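Local coordinates for uncharacterized protein PH0987 (Pyrococcus horikoshii, PDB 2PHC) that is of unknown function but, as a carboxyltransferase-domain (subdomain C and D) family member, is predicted to bind ATP and act as a hydrolase, at residues S9-S14 against V54-L59; K82-E87 against G203-F208; G97-F102 against G178-G183; I115-K120 against G139-I144; Y126-L131 against P196-L201. All coordinates share one frame; numbering follows the deposited sequence.

From the N terminus, contact 1 closes first, pairing strands 10-14 and 51-56 of the four-stranded antiparallel sheet, and it is complete before contact 2 opens. Contact 2 joins strand 85-92 to strand 205-211, and the loop it closes encloses the other three. Within that loop, contact 3 seats the start of helix 100-107 against strand 180-184, and contact 4, nested inside contact 3, sets helix 111-119 against the turn after strand 134-138. Contact 5, between strand 123-129 and the loop before strand 205-211, crosses contacts 3 and 4. Contacts 2 and 4 touch through F208 and H118, contacts 2 and 5 through V206 and V200; contact 1 stands about 31 Å from contact 2, centre to centre.

Contact 1 (S9-S14 against V54-L59); sequences SAFLIS and VIYDPL
Two neighbouring strands of the four-stranded antiparallel sheet meet here: A10 and I55 form a non-hydrogen-bonded pair, F11 and V54 the hydrogen-bonded pair next to it. The latter is closed by F11 N to V54 O (2.6 Å) and V54 N to F11 O (2.8 Å). Beyond the A10-I55 pair, Y56 N donates to S9 O at 3.2 Å, a longer but nearly straight bond at 165°. Between these bonds A10 CA brings its hydrogen to V54 O in a CA-H...O contact. The side chains separate onto two faces. On one, A10 CB rests against I55 CG1 at 4.0 Å, a light contact. On the other, the rings of F11 and Y56 meet rim to rim, CE1 to CE1, with planes only 20° apart and neither ring over the other. Y56 reaches this place because its CG stands between the backbone N and carbonyl carbon (chi1 70°), swinging the ring back across the neighbouring strand until S9 CA lies over one face, toward the rim. Further along, I13 CD1 touches V54 CG2 at 3.7 Å. Helix 63-82 packs on the face bearing F11 and Y56: Y63 meets the F11 ring edge-to-face, and V66 touches both aromatic side chains. At the flanks, L12 pairs by backbone bonds with K4 of strand 3-5, and I55 with V43 and E44 of strand 42-48.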
# COMPACT_ATOMS: atom_id res chain seq x y z
N SER A 9 -11.97 12.09 -29.21
CA SER A 9 -13.05 11.53 -28.43
C SER A 9 -12.53 10.58 -27.32
O SER A 9 -13.06 9.51 -27.12
CB SER A 9 -14.02 10.84 -29.38
OG SER A 9 -14.77 11.83 -30.08
N ALA A 10 -11.50 11.03 -26.59
CA ALA A 10 -10.82 10.18 -25.62
C ALA A 10 -10.22 10.92 -24.47
O ALA A 10 -9.68 12.02 -24.64
CB ALA A 10 -9.70 9.34 -26.31
N PHE A 11 -10.19 10.27 -23.32
CA PHE A 11 -9.46 10.82 -22.15
C PHE A 11 -8.49 9.81 -21.56
O PHE A 11 -8.70 8.67 -21.66
CB PHE A 11 -10.47 11.30 -21.04
CG PHE A 11 -11.29 12.51 -21.45
CD1 PHE A 11 -12.48 12.36 -22.11
CD2 PHE A 11 -10.82 13.80 -21.21
CE1 PHE A 11 -13.19 13.45 -22.53
CE2 PHE A 11 -11.53 14.87 -21.65
CZ PHE A 11 -12.74 14.69 -22.28
N LEU A 12 -7.43 10.26 -20.95
CA LEU A 12 -6.53 9.38 -20.30
C LEU A 12 -6.47 9.79 -18.83
O LEU A 12 -6.21 10.98 -18.52
CB LEU A 12 -5.13 9.54 -20.93
CG LEU A 12 -4.02 8.57 -20.52
CD1 LEU A 12 -4.12 7.17 -21.14
CD2 LEU A 12 -2.62 9.19 -20.75
N ILE A 13 -6.88 8.85 -18.02
CA ILE A 13 -6.55 8.78 -16.67
C ILE A 13 -5.27 8.08 -16.49
O ILE A 13 -5.01 7.02 -16.85
CB ILE A 13 -7.65 8.15 -15.84
CG1 ILE A 13 -9.01 8.61 -16.32
CG2 ILE A 13 -7.50 8.49 -14.40
CD1 ILE A 13 -10.01 7.58 -16.33
N SER A 14 -4.51 8.75 -15.77
CA SER A 14 -3.04 8.85 -15.76
C SER A 14 -2.50 8.89 -14.32
O SER A 14 -3.14 9.43 -13.45
CB SER A 14 -2.57 10.10 -16.55
OG SER A 14 -1.17 10.14 -16.47
N VAL A 54 -9.83 6.12 -21.99
CA VAL A 54 -11.24 6.11 -22.04
C VAL A 54 -11.72 6.80 -23.32
O VAL A 54 -11.37 7.92 -23.63
CB VAL A 54 -11.92 6.80 -20.80
CG1 VAL A 54 -13.43 6.45 -20.77
CG2 VAL A 54 -11.27 6.28 -19.54
N ILE A 55 -12.55 6.07 -24.01
CA ILE A 55 -13.07 6.53 -25.27
C ILE A 55 -14.57 6.43 -25.34
O ILE A 55 -15.14 5.50 -24.76
CB ILE A 55 -12.56 5.50 -26.38
CG1 ILE A 55 -11.03 5.56 -26.51
CG2 ILE A 55 -13.22 5.73 -27.74
CD1 ILE A 55 -10.49 4.37 -27.21
N TYR A 56 -15.14 7.49 -25.88
CA TYR A 56 -16.52 7.87 -25.77
C TYR A 56 -17.14 8.12 -27.11
O TYR A 56 -16.47 8.41 -28.05
CB TYR A 56 -16.74 9.07 -24.84
CG TYR A 56 -16.29 10.45 -25.27
CD1 TYR A 56 -15.09 10.97 -24.87
CD2 TYR A 56 -17.10 11.27 -26.00
CE1 TYR A 56 -14.71 12.18 -25.22
CE2 TYR A 56 -16.71 12.52 -26.34
CZ TYR A 56 -15.51 12.96 -25.95
OH TYR A 56 -15.10 14.19 -26.28
N ASP A 57 -18.44 7.98 -27.17
CA ASP A 57 -19.13 8.25 -28.42
C ASP A 57 -19.61 9.69 -28.41
O ASP A 57 -20.51 10.01 -27.67
CB ASP A 57 -20.32 7.33 -28.55
CG ASP A 57 -21.15 7.65 -29.79
OD1 ASP A 57 -22.00 6.81 -30.16
OD2 ASP A 57 -20.94 8.72 -30.40
N PRO A 58 -19.00 10.57 -29.22
CA PRO A 58 -19.21 12.02 -29.15
C PRO A 58 -20.64 12.49 -29.50
O PRO A 58 -20.92 13.71 -29.46
CB PRO A 58 -18.23 12.59 -30.19
CG PRO A 58 -17.41 11.47 -30.63
CD PRO A 58 -18.11 10.21 -30.34
N LEU A 59 -21.51 11.55 -29.88
CA LEU A 59 -22.88 11.85 -30.25
C LEU A 59 -23.78 11.64 -29.06
O LEU A 59 -24.95 12.09 -29.05
CB LEU A 59 -23.33 10.98 -31.46
CG LEU A 59 -22.58 11.27 -32.80
CD1 LEU A 59 -23.14 10.48 -33.95
CD2 LEU A 59 -22.50 12.76 -33.17

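Contact 2 (K82-E87 against G203-F208); sequences KGKTIE and GDYVKF
Three backbone bonds hold the pair: Y205 N to K84 O at 2.9 Å, I86 N to Y205 O at 2.8 Å, and K207 N to I86 O at 2.9 Å, the first two at 174°. K84 NZ adds a longer bond to G203 O at 3.2 Å, approaching from above the carbonyl plane, and donates a hydrogen bond to a water 2.8 Å away. That water donates to D204 OD1, so lysine and aspartate are bridged rather than paired directly; D204 OD2 is instead taken by the backbone N of L201. The alternation of the backbone bonds, with I86 held through both its N and O by residues flanking V206, is parallel pairing. It joins strands 85-92 and 205-211, the first and last strands in the order of the seven-stranded mixed sheet, whose ends thus meet. In the K84 chain the chi3 bend (74°) brings CE to the Y205 ring, 3.6 Å from OH, and the chi4 bend (52°) turns NZ toward G203 O. T85 OG1, which is hydrogen-bonded to I81 O, lies in the plane of that ring at its edge, 3.9 Å from Y205 CD2. The T85 and K207 side chains lie side by side, CG2 against CB. On the opposite face I86 CD1 comes 3.4 Å from D204 OD2, while V200 packs on both I86 and V206.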
# COMPACT_ATOMS: atom_id res chain seq x y z
N LYS A 82 -9.54 5.25 0.49
CA LYS A 82 -9.35 5.94 1.80
C LYS A 82 -10.12 5.31 2.93
O LYS A 82 -9.60 5.19 4.03
CB LYS A 82 -9.57 7.45 1.70
CG LYS A 82 -10.00 8.21 3.05
NZ LYS A 82 -10.82 11.34 4.00
N GLY A 83 -11.35 4.87 2.69
CA GLY A 83 -12.18 4.30 3.74
C GLY A 83 -11.66 2.96 4.25
O GLY A 83 -12.12 2.48 5.29
N LYS A 84 -10.73 2.35 3.49
CA LYS A 84 -10.30 0.98 3.66
C LYS A 84 -8.84 0.99 4.16
O LYS A 84 -8.23 -0.03 4.38
CB LYS A 84 -10.43 0.28 2.29
CG LYS A 84 -11.82 -0.29 1.93
CD LYS A 84 -11.87 -0.94 0.43
CE LYS A 84 -11.15 -2.33 0.28
NZ LYS A 84 -11.63 -3.28 1.31
N THR A 85 -8.31 2.19 4.36
CA THR A 85 -6.96 2.42 4.64
C THR A 85 -6.75 2.73 6.12
O THR A 85 -7.34 3.70 6.67
CB THR A 85 -6.39 3.57 3.82
OG1 THR A 85 -6.39 3.20 2.44
CG2 THR A 85 -4.95 3.87 4.21
N ILE A 86 -5.87 1.93 6.74
CA ILE A 86 -5.55 2.18 8.14
C ILE A 86 -4.12 2.72 8.16
O ILE A 86 -3.23 2.16 7.55
CB ILE A 86 -5.84 0.92 8.96
CG1 ILE A 86 -7.36 0.67 8.95
CG2 ILE A 86 -5.26 1.00 10.38
CD1 ILE A 86 -7.75 -0.51 8.12
N GLU A 87 -3.93 3.85 8.83
CA GLU A 87 -2.61 4.49 8.90
C GLU A 87 -1.87 3.99 10.14
O GLU A 87 -2.42 4.04 11.24
CB GLU A 87 -2.76 6.02 8.99
CG GLU A 87 -3.18 6.64 7.71
CD GLU A 87 -2.84 8.13 7.62
OE1 GLU A 87 -3.04 8.88 8.64
OE2 GLU A 87 -2.37 8.54 6.53
N GLY A 203 -7.86 -7.61 3.60
CA GLY A 203 -8.64 -6.92 2.56
C GLY A 203 -8.61 -5.46 2.82
O GLY A 203 -8.79 -4.68 1.89
N ASP A 204 -8.31 -5.06 4.06
CA ASP A 204 -7.84 -3.70 4.37
C ASP A 204 -6.47 -3.28 3.76
O ASP A 204 -5.67 -4.12 3.38
CB ASP A 204 -7.68 -3.56 5.88
CG ASP A 204 -9.02 -3.67 6.65
OD1 ASP A 204 -10.15 -3.77 6.05
OD2 ASP A 204 -8.93 -3.65 7.88
N TYR A 205 -6.22 -1.97 3.70
CA TYR A 205 -4.94 -1.42 3.22
C TYR A 205 -4.21 -0.74 4.35
O TYR A 205 -4.81 -0.30 5.37
CB TYR A 205 -5.06 -0.43 2.05
CG TYR A 205 -5.96 -0.88 0.91
CD1 TYR A 205 -5.78 -2.08 0.30
CD2 TYR A 205 -7.04 -0.08 0.49
CE1 TYR A 205 -6.67 -2.53 -0.77
CE2 TYR A 205 -7.95 -0.51 -0.53
CZ TYR A 205 -7.74 -1.71 -1.16
OH TYR A 205 -8.56 -2.10 -2.17
N VAL A 206 -2.88 -0.68 4.23
CA VAL A 206 -2.16 -0.07 5.33
C VAL A 206 -1.21 0.99 4.80
O VAL A 206 -0.54 0.77 3.84
CB VAL A 206 -1.37 -1.12 6.21
CG1 VAL A 206 -0.39 -0.34 7.12
CG2 VAL A 206 -2.32 -2.09 7.09
N LYS A 207 -1.13 2.10 5.51
CA LYS A 207 -0.22 3.12 5.14
C LYS A 207 0.70 3.27 6.37
O LYS A 207 0.22 3.58 7.45
CB LYS A 207 -0.98 4.47 4.84
CG LYS A 207 -0.05 5.65 4.31
CD LYS A 207 0.95 5.20 3.22
CE LYS A 207 1.78 6.37 2.46
NZ LYS A 207 2.58 7.20 3.45
N PHE A 208 1.99 2.97 6.22
CA PHE A 208 2.95 3.22 7.30
C PHE A 208 3.33 4.67 7.30
O PHE A 208 3.46 5.27 6.26
CB PHE A 208 4.19 2.34 7.26
CG PHE A 208 3.89 0.87 7.39
CD1 PHE A 208 3.41 0.34 8.55
CD2 PHE A 208 4.15 0.01 6.35
CE1 PHE A 208 3.18 -1.05 8.64
CE2 PHE A 208 3.91 -1.35 6.43
CZ PHE A 208 3.45 -1.85 7.58
O HOH W 1 -11.51 -2.91 4.10

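Contact 3 (G97-F102 against G178-G183); sequences GPDIEF and GWRIIG
The guanidinium of R180 lies flat on one face of the F102 ring, centres 3.9 Å apart and planes at 6°, a stacked cation-pi pair with NH1 over the middle of the ring. At the guanidinium edge, in its plane, a water accepts from NH1 at 2.7 Å, and NE is hydrogen-bonded to P147 O. The stack joins the first turn of helix 100-107 to the start of strand 180-184, in the mixed sheet of the carboxyltransferase-family domain. F102 holds its CG anti to the backbone N (chi1 171°), which turns the ring toward the strand, while the R180 chain bends at chi2 to bring its flat end against it. Cutting F102 back to an alanine removes the ring that holds the guanidinium flat and would probably leave it less restrained in its tilt. The same water donates to D99 OD1, linking aspartate and arginine, whose charged atoms do not touch. D99 is also tied to the strand backbone, its N donating to I181 O at 2.9 Å, and its OD2 forms a salt bridge with R153 NH1. The I100 and I182 side chains cross at about a right angle, I100 CG1 4.0 Å from I182 CB. G97 CA lies 3.5 Å from both I182 C and G183 N, and a side-chain carbon on G97 would point toward the strand and clash with them. D99 OD2 also accepts from I181 N at 2.9 Å and 158°, on its anti lone pair, away from OD1.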
# COMPACT_ATOMS: atom_id res chain seq x y z
N GLY A 97 14.52 -0.46 14.90
CA GLY A 97 14.87 -1.38 13.87
C GLY A 97 16.35 -1.50 13.80
O GLY A 97 16.98 -0.55 13.34
N PRO A 98 16.95 -2.55 14.41
CA PRO A 98 18.40 -2.90 14.34
C PRO A 98 18.95 -3.28 12.98
O PRO A 98 20.17 -3.17 12.72
CB PRO A 98 18.51 -4.09 15.29
CG PRO A 98 17.11 -4.48 15.65
CD PRO A 98 16.26 -3.30 15.47
N ASP A 99 18.08 -3.72 12.11
CA ASP A 99 18.50 -4.38 10.93
C ASP A 99 18.39 -3.46 9.72
O ASP A 99 18.61 -3.86 8.62
CB ASP A 99 17.65 -5.61 10.73
CG ASP A 99 17.85 -6.67 11.78
OD1 ASP A 99 18.97 -6.99 12.11
OD2 ASP A 99 16.88 -7.23 12.25
N ILE A 100 18.04 -2.21 9.92
CA ILE A 100 17.77 -1.33 8.80
C ILE A 100 19.00 -0.97 8.02
O ILE A 100 18.95 -0.73 6.86
CB ILE A 100 16.97 -0.08 9.19
CG1 ILE A 100 16.33 0.57 7.98
CG2 ILE A 100 17.82 0.92 9.93
CD1 ILE A 100 15.41 1.64 8.31
N GLU A 101 20.12 -0.95 8.69
CA GLU A 101 21.36 -0.60 8.02
C GLU A 101 21.76 -1.69 7.10
O GLU A 101 22.26 -1.42 6.01
CB GLU A 101 22.48 -0.21 9.05
CG GLU A 101 22.14 1.07 9.94
CD GLU A 101 21.47 0.71 11.33
OE1 GLU A 101 20.99 -0.46 11.57
OE2 GLU A 101 21.42 1.61 12.20
N PHE A 102 21.57 -2.95 7.50
CA PHE A 102 21.91 -4.08 6.60
C PHE A 102 20.94 -4.13 5.40
O PHE A 102 21.30 -4.57 4.26
CB PHE A 102 21.87 -5.39 7.40
CG PHE A 102 21.99 -6.63 6.56
CD1 PHE A 102 23.19 -7.36 6.51
CD2 PHE A 102 20.89 -7.10 5.81
CE1 PHE A 102 23.30 -8.47 5.73
CE2 PHE A 102 21.04 -8.19 4.97
CZ PHE A 102 22.20 -8.91 4.95
N GLY A 178 13.07 -14.49 12.52
CA GLY A 178 14.28 -14.05 11.92
C GLY A 178 14.16 -13.03 10.81
O GLY A 178 15.05 -13.05 10.01
N TRP A 179 13.09 -12.18 10.81
CA TRP A 179 12.79 -11.17 9.77
C TRP A 179 13.71 -9.98 10.04
O TRP A 179 14.08 -9.79 11.18
CB TRP A 179 11.29 -10.67 9.83
CG TRP A 179 10.29 -11.64 9.16
CD1 TRP A 179 10.33 -13.01 9.23
CD2 TRP A 179 9.15 -11.34 8.29
NE1 TRP A 179 9.34 -13.59 8.47
CE2 TRP A 179 8.58 -12.60 7.89
CE3 TRP A 179 8.56 -10.17 7.81
CZ2 TRP A 179 7.46 -12.70 7.04
CZ3 TRP A 179 7.41 -10.29 6.91
CH2 TRP A 179 6.89 -11.55 6.57
N ARG A 180 14.08 -9.20 9.02
CA ARG A 180 14.94 -8.02 9.22
C ARG A 180 14.10 -6.96 9.78
O ARG A 180 13.24 -6.45 9.07
CB ARG A 180 15.63 -7.53 7.91
CG ARG A 180 16.59 -8.56 7.35
CD ARG A 180 17.89 -8.89 8.19
NE ARG A 180 18.61 -9.99 7.49
CZ ARG A 180 19.90 -10.32 7.73
NH1 ARG A 180 20.64 -9.63 8.63
NH2 ARG A 180 20.45 -11.28 7.03
N ILE A 181 14.35 -6.59 11.03
CA ILE A 181 13.54 -5.57 11.71
C ILE A 181 14.02 -4.13 11.49
O ILE A 181 15.16 -3.81 11.86
CB ILE A 181 13.43 -5.85 13.19
CG1 ILE A 181 13.07 -7.34 13.47
CG2 ILE A 181 12.52 -4.86 13.82
CD1 ILE A 181 11.66 -7.88 12.82
N ILE A 182 13.13 -3.28 10.94
CA ILE A 182 13.44 -1.91 10.42
C ILE A 182 12.71 -0.80 11.21
O ILE A 182 12.95 0.37 11.01
CB ILE A 182 13.18 -1.80 8.85
CG1 ILE A 182 11.66 -1.86 8.47
CG2 ILE A 182 13.97 -2.87 8.06
CD1 ILE A 182 11.39 -1.36 6.98
N GLY A 183 11.87 -1.15 12.16
CA GLY A 183 11.02 -0.13 12.73
C GLY A 183 10.13 -0.79 13.73
O GLY A 183 10.08 -2.03 13.74
O HOH W 2 20.76 -7.37 10.16

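Contact 4 (I115-K120 against G139-I144); sequences IEIHSK and GMDERI
I117 CG2 is wedged between D141 CB at 3.6 Å and I144 CG2 at 3.7 Å, the tight centre of the contact. The two isoleucines slide past each other in opposite directions. I144 CG1 lies between the backbone N and carbonyl carbon (chi1 60°), and this carries CD1 onto the edge of the H118 ring, in its plane, 3.7 Å from H118 CD2. H118 in turn is fixed at both ring nitrogens, ND1 by Y92 OH and NE2 by T168 OG1, so the imidazole edge that meets I144 has little freedom to rotate. The segments involved are the later part of helix 111-119 and the turn that follows strand 134-138, where D141 OD1 accepts from R143 N and forms an Asx turn. R143 also grips the same carboxylate side-on, NE to OD1 and NH2 to OD2 at 2.6 Å. Were D141 an alanine, the turn would lose its side-chain acceptor and the R143 guanidinium, left without its anionic mate, would probably be free to drift off I117. The exposed R143 side is looser: I117 CD1 merely lies over one face of the guanidinium, toward its rim and 3.9 Å from R143 NH1. Two waters span the gap between the I117 carbonyl and D141: one donates to I117 O at 2.8 Å and accepts from D141 N, while a second donates to D141 OD2 and, weakly, to I117 O.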
# COMPACT_ATOMS: atom_id res chain seq x y z
N ILE A 115 13.49 3.88 4.36
CA ILE A 115 12.31 4.45 5.03
C ILE A 115 11.18 4.99 4.07
O ILE A 115 9.98 4.84 4.38
CB ILE A 115 12.75 5.51 6.00
CG1 ILE A 115 13.64 4.89 7.10
CG2 ILE A 115 11.58 6.28 6.60
CD1 ILE A 115 13.97 5.96 8.24
N GLU A 116 11.59 5.63 2.95
CA GLU A 116 10.70 6.24 1.96
C GLU A 116 10.09 5.15 1.10
O GLU A 116 8.91 5.19 0.82
CB GLU A 116 11.48 7.20 1.03
CG GLU A 116 10.90 7.42 -0.41
CD GLU A 116 9.81 8.53 -0.45
OE1 GLU A 116 9.93 9.49 0.40
OE2 GLU A 116 8.85 8.44 -1.31
N ILE A 117 10.91 4.18 0.71
CA ILE A 117 10.54 3.07 -0.13
C ILE A 117 9.62 2.13 0.60
O ILE A 117 8.60 1.72 0.05
CB ILE A 117 11.76 2.37 -0.61
CG1 ILE A 117 12.55 3.35 -1.49
CG2 ILE A 117 11.44 1.07 -1.41
CD1 ILE A 117 13.91 2.75 -1.95
N HIS A 118 9.98 1.76 1.82
CA HIS A 118 9.07 1.13 2.73
C HIS A 118 7.71 1.80 3.06
O HIS A 118 6.67 1.12 3.11
CB HIS A 118 9.73 0.79 4.05
CG HIS A 118 8.99 -0.25 4.78
ND1 HIS A 118 8.02 0.04 5.73
CD2 HIS A 118 9.00 -1.58 4.64
CE1 HIS A 118 7.49 -1.08 6.16
NE2 HIS A 118 8.05 -2.08 5.49
N SER A 119 7.72 3.08 3.38
CA SER A 119 6.50 3.72 3.79
C SER A 119 5.67 4.37 2.60
O SER A 119 4.55 4.83 2.81
CB SER A 119 6.81 4.76 4.86
OG SER A 119 7.43 5.91 4.26
N LYS A 120 6.19 4.33 1.38
CA LYS A 120 5.51 4.86 0.22
C LYS A 120 4.26 4.01 -0.23
O LYS A 120 3.20 4.55 -0.33
CB LYS A 120 6.51 5.17 -0.93
CG LYS A 120 5.92 5.60 -2.32
CE LYS A 120 2.24 7.43 -2.72
NZ LYS A 120 1.47 6.13 -2.55
N GLY A 139 2.58 -6.08 -1.44
CA GLY A 139 2.67 -4.76 -2.06
C GLY A 139 4.04 -4.10 -1.89
O GLY A 139 4.25 -3.09 -2.43
N MET A 140 4.98 -4.71 -1.17
CA MET A 140 6.30 -4.10 -0.90
C MET A 140 7.07 -3.82 -2.16
O MET A 140 7.30 -4.74 -2.99
CB MET A 140 7.20 -5.04 0.00
CG MET A 140 8.44 -4.26 0.67
SD MET A 140 9.40 -5.21 1.76
CE MET A 140 10.12 -6.21 0.71
N ASP A 141 7.65 -2.64 -2.26
CA ASP A 141 8.67 -2.41 -3.39
C ASP A 141 9.90 -3.38 -3.34
O ASP A 141 10.55 -3.47 -2.32
CB ASP A 141 9.12 -0.95 -3.28
CG ASP A 141 9.82 -0.44 -4.54
OD1 ASP A 141 10.62 -1.16 -5.14
OD2 ASP A 141 9.47 0.68 -4.99
N GLU A 142 10.22 -4.09 -4.42
CA GLU A 142 11.34 -5.04 -4.45
C GLU A 142 12.79 -4.51 -4.20
O GLU A 142 13.71 -5.29 -3.91
CB GLU A 142 11.29 -5.85 -5.75
CG GLU A 142 10.04 -6.68 -5.73
CD GLU A 142 9.80 -7.56 -6.95
OE1 GLU A 142 10.72 -7.73 -7.81
OE2 GLU A 142 8.65 -8.07 -7.00
N ARG A 143 12.98 -3.20 -4.27
CA ARG A 143 14.27 -2.60 -4.06
C ARG A 143 14.73 -2.72 -2.63
O ARG A 143 15.92 -2.47 -2.34
CB ARG A 143 14.25 -1.12 -4.47
CG ARG A 143 14.22 -0.90 -5.98
CD ARG A 143 14.03 0.61 -6.21
NE ARG A 143 12.69 1.11 -5.90
CZ ARG A 143 12.36 2.39 -5.73
NH1 ARG A 143 13.28 3.36 -5.78
NH2 ARG A 143 11.09 2.71 -5.47
N ILE A 144 13.78 -2.99 -1.73
CA ILE A 144 14.12 -3.29 -0.32
C ILE A 144 14.03 -4.76 0.11
O ILE A 144 14.19 -5.07 1.28
CB ILE A 144 13.45 -2.33 0.64
CG1 ILE A 144 11.93 -2.40 0.52
CG2 ILE A 144 13.94 -0.91 0.38
CD1 ILE A 144 11.30 -1.80 1.74
O HOH W 3 7.95 -0.97 -0.22
O HOH W 4 8.27 2.42 -3.16

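Contact 5 (Y126-L131 against P196-L201); sequences YFLGFL and PPSIVL
L128 and F130 meet the 196-201 loop through their side chains, each directed toward it. Along the loop the first close approach comes at S198, where OG stands 3.5 Å from L128 CD1 and, more distantly, at the edge of the F130 ring near its plane, 4.2 Å from F130 CZ. With S198 OG set between the backbone N and carbonyl carbon (chi1 41°), the hydroxyl faces L128 CD1 and lies 3.1 Å from V200 O within the loop. V200 makes the next contact: its carbonyl O is 3.4 Å from L128 CD1, while the V200 and L128 side chains cross at a slant, V200 CG2 3.9 Å from L128 CD2. Last comes L201, with CA 3.9 Å and CD2 4.3 Å from L128 CD1. L128 thus divides its methyls, CD1 going to S198 OG, V200 O and L201, CD2 to the valine. The meeting is plain packing between the end of strand 123-129 and the loop leading into strand 205-211; strands 123-129 and 205-211 are neighbours in the mixed sheet. F190 packs on L128, F130 and S198, A135 of strand 134-138 touches L128 from the adjoining strand, and V200 reaches across to I88 of strand 85-92.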
# COMPACT_ATOMS: atom_id res chain seq x y z
N TYR A 126 -3.13 -9.38 3.70
CA TYR A 126 -3.63 -10.56 3.00
C TYR A 126 -3.87 -11.74 3.96
O TYR A 126 -4.63 -12.63 3.66
CB TYR A 126 -2.78 -10.92 1.73
CG TYR A 126 -1.38 -11.48 2.03
CD1 TYR A 126 -1.23 -12.77 2.38
CD2 TYR A 126 -0.23 -10.68 1.91
CE1 TYR A 126 0.06 -13.35 2.69
CE2 TYR A 126 1.12 -11.23 2.20
CZ TYR A 126 1.21 -12.57 2.58
OH TYR A 126 2.43 -13.12 2.84
N PHE A 127 -3.32 -11.70 5.17
CA PHE A 127 -3.49 -12.85 6.07
C PHE A 127 -3.19 -12.32 7.42
O PHE A 127 -2.32 -11.49 7.50
CB PHE A 127 -2.48 -14.01 5.71
CG PHE A 127 -2.70 -15.30 6.53
CD1 PHE A 127 -3.62 -16.24 6.13
CD2 PHE A 127 -1.97 -15.55 7.66
CE1 PHE A 127 -3.81 -17.41 6.88
CE2 PHE A 127 -2.15 -16.73 8.39
CZ PHE A 127 -3.08 -17.64 8.01
N LEU A 128 -3.91 -12.80 8.45
CA LEU A 128 -3.52 -12.55 9.84
C LEU A 128 -3.33 -13.89 10.64
O LEU A 128 -4.18 -14.82 10.58
CB LEU A 128 -4.56 -11.70 10.56
CG LEU A 128 -4.79 -10.30 9.93
CD1 LEU A 128 -6.03 -9.72 10.60
CD2 LEU A 128 -3.59 -9.35 10.22
N GLY A 129 -2.31 -13.90 11.48
CA GLY A 129 -2.20 -14.99 12.45
C GLY A 129 -2.27 -14.41 13.84
O GLY A 129 -1.94 -13.21 14.05
N PHE A 130 -2.76 -15.29 14.65
CA PHE A 130 -2.99 -15.12 15.99
C PHE A 130 -2.22 -16.18 16.68
O PHE A 130 -2.03 -17.30 16.33
CB PHE A 130 -4.47 -15.13 16.33
CG PHE A 130 -5.25 -14.13 15.61
CD1 PHE A 130 -5.44 -12.90 16.13
CD2 PHE A 130 -5.81 -14.43 14.42
CE1 PHE A 130 -6.18 -11.98 15.47
CE2 PHE A 130 -6.55 -13.50 13.76
CZ PHE A 130 -6.74 -12.28 14.29
N LEU A 131 -1.70 -15.65 17.68
CA LEU A 131 -1.08 -16.31 18.84
C LEU A 131 0.28 -17.04 18.47
O LEU A 131 0.49 -18.25 18.79
CB LEU A 131 -2.12 -17.26 19.48
CG LEU A 131 -3.45 -16.73 20.15
CD1 LEU A 131 -4.43 -17.84 20.61
N PRO A 196 -13.03 -5.31 16.94
CA PRO A 196 -12.31 -6.55 16.69
C PRO A 196 -10.93 -6.55 17.34
O PRO A 196 -10.46 -5.55 17.77
CB PRO A 196 -12.17 -6.54 15.14
CG PRO A 196 -11.96 -5.17 14.85
CD PRO A 196 -13.08 -4.50 15.70
N PRO A 197 -10.35 -7.71 17.47
CA PRO A 197 -9.09 -7.88 18.15
C PRO A 197 -7.83 -7.54 17.40
O PRO A 197 -6.82 -7.57 18.04
CB PRO A 197 -9.09 -9.36 18.50
CG PRO A 197 -9.94 -9.99 17.52
CD PRO A 197 -10.96 -8.97 17.08
N SER A 198 -7.86 -7.30 16.08
CA SER A 198 -6.69 -6.67 15.36
C SER A 198 -7.21 -5.35 14.76
O SER A 198 -8.36 -5.31 14.33
CB SER A 198 -6.16 -7.58 14.23
OG SER A 198 -7.27 -8.16 13.53
N ILE A 199 -6.39 -4.32 14.65
CA ILE A 199 -6.83 -3.06 14.01
C ILE A 199 -6.96 -3.18 12.50
O ILE A 199 -7.40 -2.27 11.80
CB ILE A 199 -5.92 -1.84 14.35
CG1 ILE A 199 -4.47 -2.12 14.14
CG2 ILE A 199 -5.93 -1.58 15.83
CD1 ILE A 199 -3.62 -0.82 14.46
N VAL A 200 -6.69 -4.08 11.64
CA VAL A 200 -6.65 -4.27 10.20
C VAL A 200 -7.23 -5.60 10.06
O VAL A 200 -7.08 -6.48 10.95
CB VAL A 200 -5.12 -4.15 9.78
CG1 VAL A 200 -4.38 -2.75 10.06
CG2 VAL A 200 -4.35 -5.53 9.84
N LEU A 201 -7.83 -5.91 9.18
CA LEU A 201 -8.39 -7.20 8.81
C LEU A 201 -8.01 -7.50 7.37
O LEU A 201 -7.79 -6.58 6.62
CB LEU A 201 -9.91 -7.18 9.08
CG LEU A 201 -10.39 -7.26 10.53
CD1 LEU A 201 -11.85 -6.93 10.55
CD2 LEU A 201 -10.18 -8.70 11.08